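Local coordinates for protein CdnC (Chryseobacterium gregarium DSM 19109, PDB 7MGV) that probably uses ATP to close omega-ester macrocycles, single and bicyclic, in the core segments of a graspetide precursor peptide, at residues 40-45 with 333-338. Numbering follows the deposited sequence.
Sequences TEYIDK and ISKSIA
Tyr42 lies with one ring face against Lys335: CD of the lysine sits 4.0 Å from the ring centroid and only 10° off the ring normal, a CH-pi contact, and the two side chains cross at about a right angle. Lys335 CB lies over that face too, 3.8 Å from Tyr42 CD2. The lysine reaches this spot because its CG stands anti to the backbone N (chi1 177°) and the chain then bends at chi2; a second bend at chi4 turns NZ to its salt bridge with Asp339. Tyr42 OH is hydrogen-bonded to the carbonyl O of Glu330. The axes of segments 40-45 and 333-338 approach to 8.4 Å and cross at -49°; the first lies on helix 35-46, the helix of the beta-alpha-beta crossover between parallel strands 22-28 and 48-54 in the pre-ATP-grasp domain, the second on helix 332-341, packed on strand 234-241. The small Ala338 sits where the backbones come nearest, its CB 3.5 Å from CB of Tyr42 and 3.6 Å from CG1 of Ile43. A leucine in place of Tyr42 would probably leave the lysine methylenes without their flat partner and the Glu330 carbonyl without the phenol hydroxyl. Ile43 also packs against Cys48 and Val50 of strand 48-54.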
ATOM      1  N   THR A  40      24.081   1.643  13.381  1.00 50.74           N
ATOM      2  CA  THR A  40      24.197   2.901  14.112  1.00 56.07           C
ATOM      3  C   THR A  40      25.651   3.215  14.442  1.00 58.58           C
ATOM      4  O   THR A  40      26.072   4.373  14.367  1.00 61.01           O
ATOM      5  CB  THR A  40      23.353   2.841  15.388  1.00 59.28           C
ATOM      6  OG1 THR A  40      21.968   2.714  15.043  1.00 59.80           O
ATOM      7  CG2 THR A  40      23.546   4.098  16.225  1.00 53.35           C
ATOM      8  N   GLU A  41      26.434   2.196  14.805  1.00 50.97           N
ATOM      9  CA  GLU A  41      27.854   2.411  15.074  1.00 61.32           C
ATOM     10  C   GLU A  41      28.576   2.924  13.831  1.00 61.85           C
ATOM     11  O   GLU A  41      29.368   3.875  13.899  1.00 59.87           O
ATOM     12  CB  GLU A  41      28.494   1.114  15.570  1.00 55.45           C
ATOM     13  CG  GLU A  41      29.990   1.019  15.302  1.00 68.13           C
ATOM     14  CD  GLU A  41      30.574  -0.323  15.696  1.00 70.85           C
ATOM     15  OE1 GLU A  41      29.903  -1.077  16.431  1.00 71.19           O
ATOM     16  OE2 GLU A  41      31.707  -0.625  15.266  1.00 68.36           O
ATOM     17  N   TYR A  42      28.308   2.303  12.680  1.00 56.72           N
ATOM     18  CA  TYR A  42      28.981   2.720  11.457  1.00 56.73           C
ATOM     19  C   TYR A  42      28.491   4.084  10.981  1.00 55.61           C
ATOM     20  O   TYR A  42      29.257   4.832  10.361  1.00 58.35           O
ATOM     21  CB  TYR A  42      28.794   1.661  10.372  1.00 56.33           C
ATOM     22  CG  TYR A  42      29.705   0.466  10.539  1.00 51.15           C
ATOM     23  CD1 TYR A  42      31.029   0.629  10.923  1.00 57.65           C
ATOM     24  CD2 TYR A  42      29.241  -0.822  10.314  1.00 52.42           C
ATOM     25  CE1 TYR A  42      31.867  -0.460  11.077  1.00 58.38           C
ATOM     26  CE2 TYR A  42      30.071  -1.917  10.465  1.00 58.30           C
ATOM     27  CZ  TYR A  42      31.383  -1.729  10.847  1.00 64.20           C
ATOM     28  OH  TYR A  42      32.213  -2.816  10.999  1.00 67.21           O
ATOM     29  N   ILE A  43      27.237   4.438  11.277  1.00 54.79           N
ATOM     30  CA  ILE A  43      26.763   5.784  10.968  1.00 56.05           C
ATOM     31  C   ILE A  43      27.438   6.805  11.877  1.00 60.19           C
ATOM     32  O   ILE A  43      27.807   7.901  11.437  1.00 62.31           O
ATOM     33  CB  ILE A  43      25.228   5.856  11.077  1.00 57.24           C
ATOM     34  CG1 ILE A  43      24.569   5.073   9.940  1.00 56.84           C
ATOM     35  CG2 ILE A  43      24.756   7.302  11.045  1.00 51.06           C
ATOM     36  CD1 ILE A  43      23.066   4.945  10.077  1.00 52.36           C
ATOM     37  N   ASP A  44      27.610   6.461  13.157  1.00 65.05           N
ATOM     38  CA  ASP A  44      28.311   7.341  14.087  1.00 55.83           C
ATOM     39  C   ASP A  44      29.732   7.608  13.614  1.00 62.55           C
ATOM     40  O   ASP A  44      30.200   8.754  13.621  1.00 60.39           O
ATOM     41  CB  ASP A  44      28.320   6.727  15.488  1.00 50.43           C
ATOM     42  CG  ASP A  44      26.977   6.835  16.182  1.00 71.76           C
ATOM     43  OD1 ASP A  44      26.049   7.430  15.597  1.00 70.72           O
ATOM     44  OD2 ASP A  44      26.850   6.325  17.316  1.00 69.71           O
ATOM     45  N   LYS A  45      30.431   6.552  13.192  1.00 54.39           N
ATOM     46  CA  LYS A  45      31.772   6.738  12.649  1.00 62.77           C
ATOM     47  C   LYS A  45      31.725   7.567  11.363  1.00 66.58           C
ATOM     48  O   LYS A  45      32.579   8.435  11.141  1.00 75.43           O
ATOM     49  CB  LYS A  45      32.426   5.372  12.419  1.00 63.98           C
ATOM     50  CG  LYS A  45      33.925   5.302  12.758  1.00 87.42           C
ATOM     51  CD  LYS A  45      34.685   6.428  12.065  1.00 86.68           C
ATOM     52  CE  LYS A  45      36.157   6.148  11.858  1.00 72.69           C
ATOM     53  NZ  LYS A  45      36.807   7.352  11.275  1.00 69.11           N
ATOM     54  N   ILE A 333      27.505  -5.881   5.610  1.00 57.50           N
ATOM     55  CA  ILE A 333      26.195  -5.418   5.154  1.00 54.40           C
ATOM     56  C   ILE A 333      25.740  -4.215   5.972  1.00 49.91           C
ATOM     57  O   ILE A 333      25.141  -3.272   5.438  1.00 50.48           O
ATOM     58  CB  ILE A 333      25.167  -6.563   5.208  1.00 49.53           C
ATOM     59  CG1 ILE A 333      25.671  -7.773   4.420  1.00 47.25           C
ATOM     60  CG2 ILE A 333      23.823  -6.101   4.666  1.00 45.50           C
ATOM     61  CD1 ILE A 333      24.733  -8.960   4.460  1.00 42.19           C
ATOM     62  N   SER A 334      26.012  -4.227   7.280  1.00 46.55           N
ATOM     63  CA  SER A 334      25.694  -3.068   8.107  1.00 50.33           C
ATOM     64  C   SER A 334      26.494  -1.849   7.667  1.00 48.43           C
ATOM     65  O   SER A 334      25.966  -0.731   7.625  1.00 51.90           O
ATOM     66  CB  SER A 334      25.957  -3.385   9.578  1.00 52.08           C
ATOM     67  OG  SER A 334      25.153  -4.466  10.017  1.00 54.49           O
ATOM     68  N   LYS A 335      27.769  -2.048   7.327  1.00 46.00           N
ATOM     69  CA  LYS A 335      28.578  -0.952   6.806  1.00 50.82           C
ATOM     70  C   LYS A 335      28.025  -0.449   5.479  1.00 44.68           C
ATOM     71  O   LYS A 335      28.017   0.758   5.215  1.00 46.25           O
ATOM     72  CB  LYS A 335      30.028  -1.405   6.642  1.00 57.09           C
ATOM     73  CG  LYS A 335      30.947  -0.360   6.032  1.00 58.96           C
ATOM     74  CD  LYS A 335      31.866   0.244   7.080  1.00 64.28           C
ATOM     75  CE  LYS A 335      32.606   1.454   6.536  1.00 71.22           C
ATOM     76  NZ  LYS A 335      31.673   2.564   6.206  1.00 64.78           N
ATOM     77  N   SER A 336      27.559  -1.359   4.624  1.00 41.14           N
ATOM     78  CA  SER A 336      26.947  -0.945   3.367  1.00 43.87           C
ATOM     79  C   SER A 336      25.727  -0.070   3.621  1.00 47.55           C
ATOM     80  O   SER A 336      25.584   1.005   3.021  1.00 45.64           O
ATOM     81  CB  SER A 336      26.577  -2.178   2.536  1.00 43.34           C
ATOM     82  OG  SER A 336      27.705  -2.675   1.847  1.00 49.34           O
ATOM     83  N   ILE A 337      24.849  -0.515   4.524  1.00 37.11           N
ATOM     84  CA  ILE A 337      23.640   0.248   4.825  1.00 46.07           C
ATOM     85  C   ILE A 337      23.990   1.607   5.417  1.00 38.77           C
ATOM     86  O   ILE A 337      23.369   2.625   5.081  1.00 42.01           O
ATOM     87  CB  ILE A 337      22.721  -0.558   5.759  1.00 32.87           C
ATOM     88  CG1 ILE A 337      22.235  -1.821   5.046  1.00 39.62           C
ATOM     89  CG2 ILE A 337      21.529   0.280   6.211  1.00 36.60           C
ATOM     90  CD1 ILE A 337      21.527  -2.802   5.933  1.00 42.42           C
ATOM     91  N   ALA A 338      24.993   1.654   6.295  1.00 43.72           N
ATOM     92  CA  ALA A 338      25.392   2.921   6.898  1.00 50.01           C
ATOM     93  C   ALA A 338      25.943   3.883   5.851  1.00 48.50           C
ATOM     94  O   ALA A 338      25.577   5.064   5.823  1.00 47.97           O
ATOM     95  CB  ALA A 338      26.424   2.674   7.997  1.00 52.71           C
TER